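Local coordinates for protein Non-ribosomal peptide synthetase (Streptomyces halstedii, PDB 3WV4) that belongs to the non-ribosomal peptide synthetases and carries an AMP-binding enzyme domain of the ANL clan, at residues M285-S290 against R310-S315; S80-A85 against A173-L178; K209-P214 against H396-Y401; H357-S362 against D432-L437. One frame throughout, in Å; residues are numbered along the deposited sequence.

Contact 1. Residues M285-S290 against R310-S315; sequences MPIVPS and RMFTNS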
loop_
_atom_site.group_PDB
_atom_site.type_symbol
_atom_site.label_atom_id
_atom_site.label_comp_id
_atom_site.label_asym_id
_atom_site.label_seq_id
_atom_site.Cartn_x
_atom_site.Cartn_y
_atom_site.Cartn_z
ATOM N N MET A 285 -4.179 -6.178 -12.068
ATOM C CA MET A 285 -3.432 -4.965 -12.371
ATOM C C MET A 285 -4.057 -3.788 -11.696
ATOM O O MET A 285 -5.136 -3.338 -12.105
ATOM C CB MET A 285 -3.428 -4.696 -13.867
ATOM C CG MET A 285 -2.530 -3.549 -14.268
ATOM S SD MET A 285 -2.475 -3.202 -16.038
ATOM C CE MET A 285 -1.301 -1.843 -15.932
ATOM N N PRO A 286 -3.402 -3.273 -10.682
ATOM C CA PRO A 286 -3.981 -2.025 -10.151
ATOM C C PRO A 286 -3.694 -0.909 -11.147
ATOM O O PRO A 286 -2.630 -0.914 -11.774
ATOM C CB PRO A 286 -3.246 -1.825 -8.801
ATOM C CG PRO A 286 -2.048 -2.714 -8.870
ATOM C CD PRO A 286 -2.380 -3.850 -9.795
ATOM N N ILE A 287 -4.629 0.011 -11.311
ATOM C CA ILE A 287 -4.446 1.112 -12.250
ATOM C C ILE A 287 -4.907 2.451 -11.664
ATOM O O ILE A 287 -5.558 2.509 -10.614
ATOM C CB ILE A 287 -5.292 0.901 -13.543
ATOM C CG1 ILE A 287 -6.768 0.741 -13.163
ATOM C CG2 ILE A 287 -4.803 -0.307 -14.322
ATOM C CD1 ILE A 287 -7.706 0.936 -14.330
ATOM N N VAL A 288 -4.599 3.493 -12.427
ATOM C CA VAL A 288 -5.021 4.865 -12.228
ATOM C C VAL A 288 -5.481 5.349 -13.621
ATOM O O VAL A 288 -5.065 4.769 -14.639
ATOM C CB VAL A 288 -3.782 5.632 -11.687
ATOM C CG1 VAL A 288 -3.914 7.130 -11.792
ATOM C CG2 VAL A 288 -3.484 5.229 -10.264
ATOM N N PRO A 289 -6.402 6.355 -13.693
ATOM C CA PRO A 289 -6.901 6.743 -15.025
ATOM C C PRO A 289 -5.813 6.893 -16.091
ATOM O O PRO A 289 -5.982 6.392 -17.228
ATOM C CB PRO A 289 -7.606 8.058 -14.754
ATOM C CG PRO A 289 -8.193 7.837 -13.388
ATOM C CD PRO A 289 -7.125 7.080 -12.633
ATOM N N SER A 290 -4.710 7.547 -15.716
ATOM C CA SER A 290 -3.666 7.847 -16.672
ATOM C C SER A 290 -3.055 6.547 -17.200
ATOM O O SER A 290 -2.980 6.364 -18.402
ATOM C CB SER A 290 -2.633 8.824 -16.122
ATOM O OG SER A 290 -1.779 8.161 -15.198
ATOM N N ARG A 310 -7.577 -10.613 -15.465
ATOM C CA ARG A 310 -8.915 -10.812 -14.941
ATOM C C ARG A 310 -9.485 -9.657 -14.111
ATOM O O ARG A 310 -10.708 -9.594 -13.871
ATOM C CB ARG A 310 -8.982 -12.130 -14.154
ATOM C CG ARG A 310 -8.445 -12.092 -12.724
ATOM C CD ARG A 310 -8.491 -13.513 -12.104
ATOM N NE ARG A 310 -8.074 -13.488 -10.710
ATOM C CZ ARG A 310 -8.882 -13.204 -9.671
ATOM N NH1 ARG A 310 -10.157 -12.976 -9.840
ATOM N NH2 ARG A 310 -8.420 -13.196 -8.454
ATOM N N MET A 311 -8.649 -8.735 -13.662
ATOM C CA MET A 311 -9.164 -7.588 -12.878
ATOM C C MET A 311 -8.254 -6.401 -12.947
ATOM O O MET A 311 -7.027 -6.556 -12.897
ATOM C CB MET A 311 -9.334 -7.948 -11.395
ATOM C CG MET A 311 -10.187 -6.969 -10.601
ATOM S SD MET A 311 -10.467 -7.509 -8.899
ATOM C CE MET A 311 -11.340 -9.059 -9.187
ATOM N N PHE A 312 -8.871 -5.238 -13.132
ATOM C CA PHE A 312 -8.277 -3.954 -12.955
ATOM C C PHE A 312 -8.914 -3.297 -11.739
ATOM O O PHE A 312 -10.155 -3.263 -11.638
ATOM C CB PHE A 312 -8.576 -3.039 -14.133
ATOM C CG PHE A 312 -8.006 -3.522 -15.406
ATOM C CD1 PHE A 312 -6.664 -3.337 -15.696
ATOM C CD2 PHE A 312 -8.809 -4.204 -16.329
ATOM C CE1 PHE A 312 -6.123 -3.810 -16.884
ATOM C CE2 PHE A 312 -8.260 -4.693 -17.523
ATOM C CZ PHE A 312 -6.901 -4.498 -17.796
ATOM N N THR A 313 -8.083 -2.756 -10.855
ATOM C CA THR A 313 -8.591 -2.085 -9.694
ATOM C C THR A 313 -8.118 -0.621 -9.708
ATOM O O THR A 313 -6.938 -0.340 -9.804
ATOM C CB THR A 313 -8.203 -2.799 -8.393
ATOM O OG1 THR A 313 -6.808 -2.804 -8.199
ATOM C CG2 THR A 313 -8.599 -4.199 -8.465
ATOM N N ASN A 314 -9.069 0.277 -9.545
ATOM C CA ASN A 314 -8.814 1.671 -9.665
ATOM C C ASN A 314 -9.120 2.310 -8.337
ATOM O O ASN A 314 -10.254 2.223 -7.830
ATOM C CB ASN A 314 -9.679 2.298 -10.751
ATOM C CG ASN A 314 -9.324 3.766 -10.987
ATOM O OD1 ASN A 314 -8.226 4.076 -11.435
ATOM N ND2 ASN A 314 -10.241 4.650 -10.707
ATOM N N SER A 315 -8.081 2.921 -7.766
ATOM C CA SER A 315 -8.251 3.841 -6.659
ATOM C C SER A 315 -7.881 5.207 -7.275
ATOM O O SER A 315 -8.105 5.440 -8.473
ATOM C CB SER A 315 -7.423 3.401 -5.398
ATOM O OG SER A 315 -6.093 2.976 -5.684
#
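Met-285 and Ile-287 bind Met-311 and Thr-313 through three backbone hydrogen bonds, the basic device by which parallel strands are joined. Met-285 N donates to Met-311 O (3.0 Å), Met-285 O accepts from Thr-313 N (3.3 Å), and Ile-287 N reaches Thr-313 O at 2.8 Å in a nearly straight bond (174°). A CA-H...O contact from Phe-312 CA to Met-285 O supplements them.

The apolar contacts centre on Phe-312. With CG anti to the backbone N (chi1 -173°) and the chain extended beyond it, Met-285 carries SD to the edge of the ring and into its plane, 3.8 Å from Phe-312 CE1, a Met-aromatic contact. Ile-287 CG2 approaches Phe-312 CD1 at 3.8 Å from an oblique angle. On the other face of the sheet, Pro-286 CB lies 3.7 Å from Thr-313 OG1.

At the C-terminal end Asn-314 OD1 rests 3.4 Å from Pro-289 CD, while Asn-314 ND2 bonds Ala-317 O.

Together the strands belong to a beta-alpha-beta unit. Its connecting helix 289-300 sets Leu-295 against Met-285 and Phe-312, helix 246-258 covers Pro-286, and strand 335-340 continues the sheet beyond 311-314.

Contact 2. Residues S80-A85 against A173-L178; sequences SQAFSA and ADVERL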
loop_
_atom_site.group_PDB
_atom_site.type_symbol
_atom_site.label_atom_id
_atom_site.label_comp_id
_atom_site.label_asym_id
_atom_site.label_seq_id
_atom_site.Cartn_x
_atom_site.Cartn_y
_atom_site.Cartn_z
ATOM N N SER A 80 14.511 -10.766 4.469
ATOM C CA SER A 80 13.837 -9.941 5.481
ATOM C C SER A 80 14.461 -10.145 6.865
ATOM O O SER A 80 14.828 -9.200 7.557
ATOM C CB SER A 80 12.321 -10.231 5.484
ATOM O OG SER A 80 11.687 -9.772 4.298
ATOM N N GLN A 81 14.651 -11.399 7.247
ATOM C CA GLN A 81 15.389 -11.729 8.496
ATOM C C GLN A 81 16.781 -11.120 8.519
ATOM O O GLN A 81 17.206 -10.514 9.521
ATOM C CB GLN A 81 15.499 -13.252 8.625
ATOM C CG GLN A 81 14.133 -13.861 8.843
ATOM C CD GLN A 81 14.156 -15.383 8.886
ATOM O OE1 GLN A 81 15.125 -16.011 8.494
ATOM N NE2 GLN A 81 13.092 -15.965 9.381
ATOM N N ALA A 82 17.508 -11.268 7.405
ATOM C CA ALA A 82 18.853 -10.708 7.321
ATOM C C ALA A 82 18.814 -9.206 7.514
ATOM O O ALA A 82 19.638 -8.608 8.236
ATOM C CB ALA A 82 19.494 -11.085 5.992
ATOM N N PHE A 83 17.824 -8.565 6.901
ATOM C CA PHE A 83 17.716 -7.122 7.066
ATOM C C PHE A 83 17.378 -6.758 8.517
ATOM O O PHE A 83 17.896 -5.771 9.043
ATOM C CB PHE A 83 16.741 -6.477 6.071
ATOM C CG PHE A 83 16.719 -4.998 6.195
ATOM C CD1 PHE A 83 17.807 -4.252 5.742
ATOM C CD2 PHE A 83 15.746 -4.386 6.932
ATOM C CE1 PHE A 83 17.846 -2.886 5.936
ATOM C CE2 PHE A 83 15.757 -3.021 7.105
ATOM C CZ PHE A 83 16.811 -2.252 6.602
ATOM N N SER A 84 16.547 -7.576 9.191
ATOM C CA SER A 84 16.306 -7.364 10.606
ATOM C C SER A 84 17.652 -7.425 11.421
ATOM O O SER A 84 17.881 -6.610 12.318
ATOM C CB SER A 84 15.304 -8.375 11.150
ATOM O OG SER A 84 14.023 -8.240 10.545
ATOM N N ALA A 85 18.540 -8.374 11.104
ATOM C CA ALA A 85 19.807 -8.485 11.835
ATOM C C ALA A 85 20.657 -7.270 11.593
ATOM O O ALA A 85 21.346 -6.815 12.472
ATOM C CB ALA A 85 20.567 -9.714 11.414
ATOM N N ALA A 173 25.510 -5.711 0.697
ATOM C CA ALA A 173 26.615 -6.667 0.864
ATOM C C ALA A 173 26.559 -7.318 2.235
ATOM O O ALA A 173 26.701 -8.539 2.369
ATOM C CB ALA A 173 27.978 -5.973 0.663
ATOM N N ASP A 174 26.372 -6.495 3.257
ATOM C CA ASP A 174 26.245 -6.987 4.625
ATOM C C ASP A 174 25.037 -7.853 4.811
ATOM O O ASP A 174 25.116 -8.855 5.503
ATOM C CB ASP A 174 26.171 -5.805 5.612
ATOM C CG ASP A 174 27.462 -5.000 5.628
ATOM O OD1 ASP A 174 28.541 -5.607 5.334
ATOM O OD2 ASP A 174 27.384 -3.777 5.909
ATOM N N VAL A 175 23.905 -7.456 4.233
ATOM C CA VAL A 175 22.675 -8.234 4.401
ATOM C C VAL A 175 22.889 -9.618 3.826
ATOM O O VAL A 175 22.381 -10.606 4.351
ATOM C CB VAL A 175 21.443 -7.563 3.753
ATOM C CG1 VAL A 175 20.266 -8.529 3.643
ATOM C CG2 VAL A 175 21.003 -6.367 4.561
ATOM N N GLU A 176 23.599 -9.700 2.715
ATOM C CA GLU A 176 23.881 -11.021 2.128
ATOM C C GLU A 176 24.778 -11.887 3.034
ATOM O O GLU A 176 24.516 -13.094 3.214
ATOM C CB GLU A 176 24.484 -10.851 0.732
ATOM C CG GLU A 176 23.423 -10.380 -0.242
ATOM C CD GLU A 176 23.922 -10.162 -1.649
ATOM O OE1 GLU A 176 25.057 -9.645 -1.828
ATOM O OE2 GLU A 176 23.132 -10.449 -2.576
ATOM N N ARG A 177 25.795 -11.280 3.624
ATOM C CA ARG A 177 26.641 -12.012 4.555
ATOM C C ARG A 177 25.793 -12.507 5.694
ATOM O O ARG A 177 25.887 -13.640 6.114
ATOM C CB ARG A 177 27.713 -11.125 5.129
ATOM C CG ARG A 177 28.852 -10.752 4.200
ATOM C CD ARG A 177 29.964 -10.009 4.999
ATOM N NE ARG A 177 29.442 -8.841 5.786
ATOM C CZ ARG A 177 29.033 -8.890 7.076
ATOM N NH1 ARG A 177 29.089 -10.025 7.784
ATOM N NH2 ARG A 177 28.543 -7.813 7.670
ATOM N N LEU A 178 24.926 -11.623 6.183
ATOM C CA LEU A 178 24.061 -11.954 7.290
ATOM C C LEU A 178 23.112 -13.035 6.896
ATOM O O LEU A 178 22.787 -13.903 7.694
ATOM C CB LEU A 178 23.283 -10.743 7.726
ATOM C CG LEU A 178 24.143 -9.731 8.496
ATOM C CD1 LEU A 178 23.476 -8.355 8.583
ATOM C CD2 LEU A 178 24.481 -10.279 9.877
#
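Phe-83 offers the edge of its ring to Val-175, whose CG2 lies near the ring plane, 4.0 Å from Phe-83 CD1. The first bond of the phenylalanine side chain leads away from helix 168-180, and it is the CD1 corner that makes the touch, the two side chains meeting aslant. Trp-86, one turn further along, brings its own ring to Phe-83 with the planes about 20° apart. The other flat group, the guanidinium of Arg-177, works within its own helix: Asp-174 OD1 sits at its edge, in plane, in a salt bridge with Arg-177 NH2 at 3.2 Å, while the carbonyl O of Asp-174 lies over one face, offset toward the rim. The guanidinium meets that carboxylate from above its plane.

The helix contact itself is apolar, with two alanines of helix 73-89 facing Val-175 and Leu-178. Val-175 (chi1 166°) divides its branches, CG1 anti to the backbone N and CG2 beside it, which lets CG1 press on Ala-82 CB at 3.6 Å while CG2 serves the ring. Ala-82 CB also lies 3.4 Å from Val-175 O and 4.2 Å from Leu-178 CB. Leu-178 forks over helix 73-89, CD1 meeting Ala-82 O at 3.9 Å and CD2 meeting Ala-85 CB at 4.2 Å. Consistent with the short alanine side chains, the axes of segments 80-85 and 173-178 come within 8.3 Å, crossing at 111°.

Helix 73-89 packs against two neighbours: helix 168-180, whose Leu-171 also touches Phe-83, and helix 106-116, which contributes Val-111 to Phe-83 and Ala-110 and Tyr-113 to Ser-80.

Contact 3. Residues K209-P214 against H396-Y401; sequences KAVACP and HVMAGY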
loop_
_atom_site.group_PDB
_atom_site.type_symbol
_atom_site.label_atom_id
_atom_site.label_comp_id
_atom_site.label_asym_id
_atom_site.label_seq_id
_atom_site.Cartn_x
_atom_site.Cartn_y
_atom_site.Cartn_z
ATOM N N LYS A 209 3.107 15.921 7.100
ATOM C CA LYS A 209 1.910 15.285 7.649
ATOM C C LYS A 209 1.856 13.852 7.174
ATOM O O LYS A 209 1.761 13.619 6.000
ATOM C CB LYS A 209 0.676 16.046 7.180
ATOM C CG LYS A 209 -0.567 15.583 7.900
ATOM C CD LYS A 209 -1.831 16.380 7.572
ATOM C CE LYS A 209 -2.423 15.970 6.245
ATOM N NZ LYS A 209 -3.744 16.650 6.067
ATOM N N ALA A 210 1.959 12.914 8.104
ATOM C CA ALA A 210 1.978 11.521 7.811
ATOM C C ALA A 210 0.887 10.838 8.587
ATOM O O ALA A 210 0.679 11.137 9.766
ATOM C CB ALA A 210 3.315 10.918 8.208
ATOM N N VAL A 211 0.215 9.901 7.949
ATOM C CA VAL A 211 -0.659 9.003 8.693
ATOM C C VAL A 211 0.157 7.919 9.392
ATOM O O VAL A 211 1.027 7.325 8.790
ATOM C CB VAL A 211 -1.669 8.369 7.760
ATOM C CG1 VAL A 211 -2.626 7.461 8.530
ATOM C CG2 VAL A 211 -2.423 9.479 7.027
ATOM N N ALA A 212 -0.127 7.708 10.667
ATOM C CA ALA A 212 0.553 6.743 11.481
ATOM C C ALA A 212 -0.222 5.490 11.481
ATOM O O ALA A 212 -1.358 5.445 11.974
ATOM C CB ALA A 212 0.709 7.234 12.915
ATOM N N CYS A 213 0.416 4.426 10.997
ATOM C CA CYS A 213 -0.298 3.205 10.743
ATOM C C CYS A 213 0.218 2.097 11.586
ATOM O O CYS A 213 1.351 1.613 11.356
ATOM C CB CYS A 213 -0.170 2.816 9.260
ATOM S SG CYS A 213 -0.773 4.046 8.092
ATOM N N PRO A 214 -0.601 1.628 12.527
ATOM C CA PRO A 214 -0.197 0.493 13.310
ATOM C C PRO A 214 -0.330 -0.808 12.574
ATOM O O PRO A 214 -1.112 -0.924 11.665
ATOM C CB PRO A 214 -1.174 0.514 14.507
ATOM C CG PRO A 214 -1.734 1.902 14.510
ATOM C CD PRO A 214 -1.838 2.210 13.046
ATOM N N HIS A 396 -9.841 -0.349 10.541
ATOM C CA HIS A 396 -8.909 0.149 9.511
ATOM C C HIS A 396 -8.580 1.620 9.760
ATOM O O HIS A 396 -7.652 2.147 9.148
ATOM C CB HIS A 396 -9.504 0.000 8.119
ATOM C CG HIS A 396 -10.809 0.705 7.917
ATOM N ND1 HIS A 396 -11.723 0.960 8.931
ATOM C CD2 HIS A 396 -11.395 1.143 6.782
ATOM C CE1 HIS A 396 -12.784 1.561 8.429
ATOM N NE2 HIS A 396 -12.614 1.678 7.126
ATOM N N VAL A 397 -9.398 2.292 10.594
ATOM C CA VAL A 397 -9.161 3.700 10.887
ATOM C C VAL A 397 -7.819 3.777 11.573
ATOM O O VAL A 397 -7.653 3.172 12.615
ATOM C CB VAL A 397 -10.200 4.278 11.822
ATOM C CG1 VAL A 397 -9.722 5.691 12.253
ATOM C CG2 VAL A 397 -11.561 4.323 11.124
ATOM N N MET A 398 -6.876 4.506 10.986
ATOM C CA MET A 398 -5.489 4.500 11.430
ATOM C C MET A 398 -5.357 5.349 12.681
ATOM O O MET A 398 -6.336 5.897 13.148
ATOM C CB MET A 398 -4.567 5.026 10.294
ATOM C CG MET A 398 -4.535 4.099 9.072
ATOM S SD MET A 398 -3.756 2.493 9.430
ATOM C CE MET A 398 -4.450 1.628 7.990
ATOM N N ALA A 399 -4.158 5.435 13.225
ATOM C CA ALA A 399 -3.941 6.022 14.525
ATOM C C ALA A 399 -3.862 7.562 14.577
ATOM O O ALA A 399 -3.548 8.040 15.617
ATOM C CB ALA A 399 -2.665 5.467 15.119
ATOM N N GLY A 400 -4.127 8.310 13.513
ATOM C CA GLY A 400 -3.923 9.746 13.513
ATOM C C GLY A 400 -2.716 10.099 12.643
ATOM O O GLY A 400 -2.200 9.247 11.907
ATOM N N TYR A 401 -2.291 11.367 12.721
ATOM C CA TYR A 401 -1.125 11.851 12.038
ATOM C C TYR A 401 0.062 11.823 12.979
ATOM O O TYR A 401 -0.093 12.052 14.168
ATOM C CB TYR A 401 -1.358 13.271 11.527
ATOM C CG TYR A 401 -2.564 13.373 10.619
ATOM C CD1 TYR A 401 -2.571 12.756 9.375
ATOM C CD2 TYR A 401 -3.702 14.051 11.015
ATOM C CE1 TYR A 401 -3.672 12.840 8.534
ATOM C CE2 TYR A 401 -4.815 14.148 10.185
ATOM C CZ TYR A 401 -4.796 13.539 8.939
ATOM O OH TYR A 401 -5.920 13.599 8.110
#
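Ala-212 N donates to Gly-400 O at 2.9 Å in a bond that is straight at hydrogen (179°), and Ala-212 O in turn accepts from Ala-399 N at 3.1 Å, nearly along the C=O axis. One residue thus uses both of its backbone polar groups to hold a loop that is not itself a strand. The backbone angles of Gly-400 are of a kind suited to glycine.

Side chains pack along this seam. Lys-209, its chain bent at the third torsion (79°), lays CD over the centre of the Tyr-401 ring, 4.1 Å from the centroid, a CH-pi contact. Val-211 CG2 reaches Tyr-401 CE1 obliquely at 3.9 Å, and Val-211 CG1 meets Met-398 CB at 3.6 Å. Met-398 SD settles 3.6 Å from Cys-213 CB, and Ala-399 CB abuts Pro-214 CG at 3.7 Å. The polar end of the tyrosine is fixed by Glu-344, which bonds its OH.

Strand 210-214 pairs with strand 195-200, and the loop adds a single bridge, Val-211 with Tyr-401. Lys-209 closes the serine-, threonine- and glycine-rich signature loop of AMP-binding enzymes, here met by the Gly-Tyr-Trp segment, part of a further conserved core motif of adenylate-forming enzymes.

Contact 4. Residues H357-S362 against D432-L437; sequences HERPDS and DEDGFL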
loop_
_atom_site.group_PDB
_atom_site.type_symbol
_atom_site.label_atom_id
_atom_site.label_comp_id
_atom_site.label_asym_id
_atom_site.label_seq_id
_atom_site.Cartn_x
_atom_site.Cartn_y
_atom_site.Cartn_z
ATOM N N HIS A 357 -20.997 -3.545 -13.470
ATOM C CA HIS A 357 -21.918 -2.919 -14.408
ATOM C C HIS A 357 -23.063 -2.101 -13.767
ATOM O O HIS A 357 -23.888 -1.536 -14.448
ATOM C CB HIS A 357 -22.594 -3.971 -15.299
ATOM C CG HIS A 357 -21.631 -4.729 -16.112
ATOM N ND1 HIS A 357 -20.850 -4.122 -17.059
ATOM C CD2 HIS A 357 -21.269 -6.040 -16.102
ATOM C CE1 HIS A 357 -20.043 -5.026 -17.595
ATOM N NE2 HIS A 357 -20.272 -6.189 -17.033
ATOM N N GLU A 358 -23.095 -2.019 -12.466
ATOM C CA GLU A 358 -24.304 -1.540 -11.797
ATOM C C GLU A 358 -24.023 -0.324 -11.002
ATOM O O GLU A 358 -22.911 -0.146 -10.577
ATOM C CB GLU A 358 -24.861 -2.631 -10.907
ATOM C CG GLU A 358 -25.618 -3.609 -11.757
ATOM C CD GLU A 358 -26.193 -4.692 -10.961
ATOM O OE1 GLU A 358 -26.767 -4.391 -9.889
ATOM O OE2 GLU A 358 -26.071 -5.826 -11.427
ATOM N N ARG A 359 -25.041 0.516 -10.855
ATOM C CA ARG A 359 -24.961 1.751 -10.100
ATOM C C ARG A 359 -23.737 2.541 -10.523
ATOM O O ARG A 359 -22.844 2.805 -9.720
ATOM C CB ARG A 359 -24.940 1.418 -8.623
ATOM C CG ARG A 359 -26.156 0.641 -8.182
ATOM C CD ARG A 359 -25.897 0.108 -6.811
ATOM N NE ARG A 359 -27.114 -0.345 -6.182
ATOM C CZ ARG A 359 -27.568 -1.583 -6.254
ATOM N NH1 ARG A 359 -26.893 -2.520 -6.945
ATOM N NH2 ARG A 359 -28.706 -1.893 -5.626
ATOM N N PRO A 360 -23.660 2.899 -11.806
ATOM C CA PRO A 360 -22.519 3.700 -12.319
ATOM C C PRO A 360 -21.996 4.840 -11.436
ATOM O O PRO A 360 -20.820 5.075 -11.424
ATOM C CB PRO A 360 -23.020 4.252 -13.663
ATOM C CG PRO A 360 -24.518 4.054 -13.662
ATOM C CD PRO A 360 -24.752 2.822 -12.783
ATOM N N ASP A 361 -22.822 5.517 -10.683
ATOM C CA ASP A 361 -22.328 6.665 -9.876
ATOM C C ASP A 361 -21.766 6.348 -8.515
ATOM O O ASP A 361 -21.374 7.286 -7.768
ATOM C CB ASP A 361 -23.471 7.675 -9.664
ATOM C CG ASP A 361 -23.814 8.412 -10.925
ATOM O OD1 ASP A 361 -22.891 8.621 -11.761
ATOM O OD2 ASP A 361 -25.001 8.787 -11.072
ATOM N N SER A 362 -21.847 5.064 -8.133
ATOM C CA SER A 362 -21.422 4.651 -6.818
ATOM C C SER A 362 -19.943 4.328 -6.825
ATOM O O SER A 362 -19.402 3.865 -7.815
ATOM C CB SER A 362 -22.269 3.404 -6.335
ATOM O OG SER A 362 -21.790 2.933 -5.088
ATOM N N ASP A 432 -27.464 4.933 -0.420
ATOM C CA ASP A 432 -28.841 4.508 -0.744
ATOM C C ASP A 432 -29.273 3.530 0.313
ATOM O O ASP A 432 -28.531 3.239 1.280
ATOM C CB ASP A 432 -29.019 4.019 -2.184
ATOM C CG ASP A 432 -28.101 2.826 -2.555
ATOM O OD1 ASP A 432 -27.739 2.035 -1.663
ATOM O OD2 ASP A 432 -27.802 2.684 -3.758
ATOM N N GLU A 433 -30.468 2.994 0.149
ATOM C CA GLU A 433 -31.046 2.078 1.138
ATOM C C GLU A 433 -30.115 0.859 1.287
ATOM O O GLU A 433 -29.833 0.329 2.401
ATOM C CB GLU A 433 -32.454 1.648 0.672
ATOM C CG GLU A 433 -33.399 2.802 0.245
ATOM C CD GLU A 433 -32.849 3.690 -0.897
ATOM O OE1 GLU A 433 -32.444 3.146 -1.967
ATOM O OE2 GLU A 433 -32.805 4.940 -0.719
ATOM N N ASP A 434 -29.583 0.463 0.144
ATOM C CA ASP A 434 -28.762 -0.723 0.063
ATOM C C ASP A 434 -27.406 -0.542 0.789
ATOM O O ASP A 434 -26.739 -1.514 1.160
ATOM C CB ASP A 434 -28.687 -1.144 -1.415
ATOM C CG ASP A 434 -29.949 -1.909 -1.858
ATOM O OD1 ASP A 434 -30.433 -2.775 -1.074
ATOM O OD2 ASP A 434 -30.476 -1.705 -2.977
ATOM N N GLY A 435 -27.006 0.712 1.034
ATOM C CA GLY A 435 -25.723 0.984 1.725
ATOM C C GLY A 435 -24.591 1.297 0.755
ATOM O O GLY A 435 -23.436 1.377 1.160
ATOM N N PHE A 436 -24.924 1.504 -0.516
ATOM C CA PHE A 436 -23.926 1.917 -1.479
ATOM C C PHE A 436 -23.560 3.391 -1.311
ATOM O O PHE A 436 -24.410 4.248 -0.984
ATOM C CB PHE A 436 -24.453 1.718 -2.871
ATOM C CG PHE A 436 -24.468 0.277 -3.310
ATOM C CD1 PHE A 436 -23.387 -0.263 -3.973
ATOM C CD2 PHE A 436 -25.597 -0.490 -3.119
ATOM C CE1 PHE A 436 -23.400 -1.589 -4.371
ATOM C CE2 PHE A 436 -25.609 -1.822 -3.502
ATOM C CZ PHE A 436 -24.500 -2.372 -4.154
ATOM N N LEU A 437 -22.316 3.700 -1.592
ATOM C CA LEU A 437 -21.838 5.073 -1.414
ATOM C C LEU A 437 -21.809 5.837 -2.713
ATOM O O LEU A 437 -21.494 5.293 -3.771
ATOM C CB LEU A 437 -20.468 5.065 -0.759
ATOM C CG LEU A 437 -19.762 6.422 -0.532
ATOM C CD1 LEU A 437 -20.533 7.358 0.385
ATOM C CD2 LEU A 437 -18.384 6.134 0.015
#
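Ser-362 OG donates to Leu-437 O at 2.7 Å and is itself gripped by Gly-364 N, so two hydrogen bonds hold the hydroxyl. Charges gather round Arg-359. Its NH2 forms a salt bridge with Asp-434 OD2 at 3.2 Å, with a weak, bent hydrogen bond (122°); the carboxylate plane stands 83° from the guanidinium. Asp-432 OD2 makes a long ion pair with Arg-359 NE at 3.9 Å; its hydrogen bond is to Tyr-438 OH. Arg-359 NH1 pairs with Glu-358 OE1 at 3.5 Å. Asp-432 OD1 accepts from Phe-436 N at 3.1 Å, linking the first residue of the Asp-432 to Gly-435 turn to the residue just after it.

Extended from CG to NE, Arg-359 lays its guanidinium flat on the Phe-436 ring, centres 4.0 Å apart and planes 9° apart, a cation-pi stack. CD lies over the ring centre, 3.6 Å from the Phe-436 centroid, and the guanidinium over CE2. Ser-362 OG is at the ring's edge.

Two aspartates at the guanidinium edge, Glu-358 off its plane away from the ring, and the Phe-436 face probably stabilise the positive charge, and the stack probably limits rotation, joining two turns ahead of strands 362-366 and 437-439.

Followed from the N terminus, contact 2 closes first, bringing helix 168-180 back onto helix 73-89 before any other contact opens. Contact 3 opens next, at 209-214, and closes only at 396-401, a long loop that binds the strand after the signature loop to a segment beyond strand 388-393. Contact 1 lies wholly within that span, joining consecutive strands of one beta-alpha-beta unit. Contact 4 opens at 357-362, before contact 3 has closed, and ends at 432-437, so these two cross; contact 4 joins the approaches to strands 362-366 and 437-439. Contacts 2 and 4 lie on opposite sides of the chain's centre, their centres about 49 Å apart.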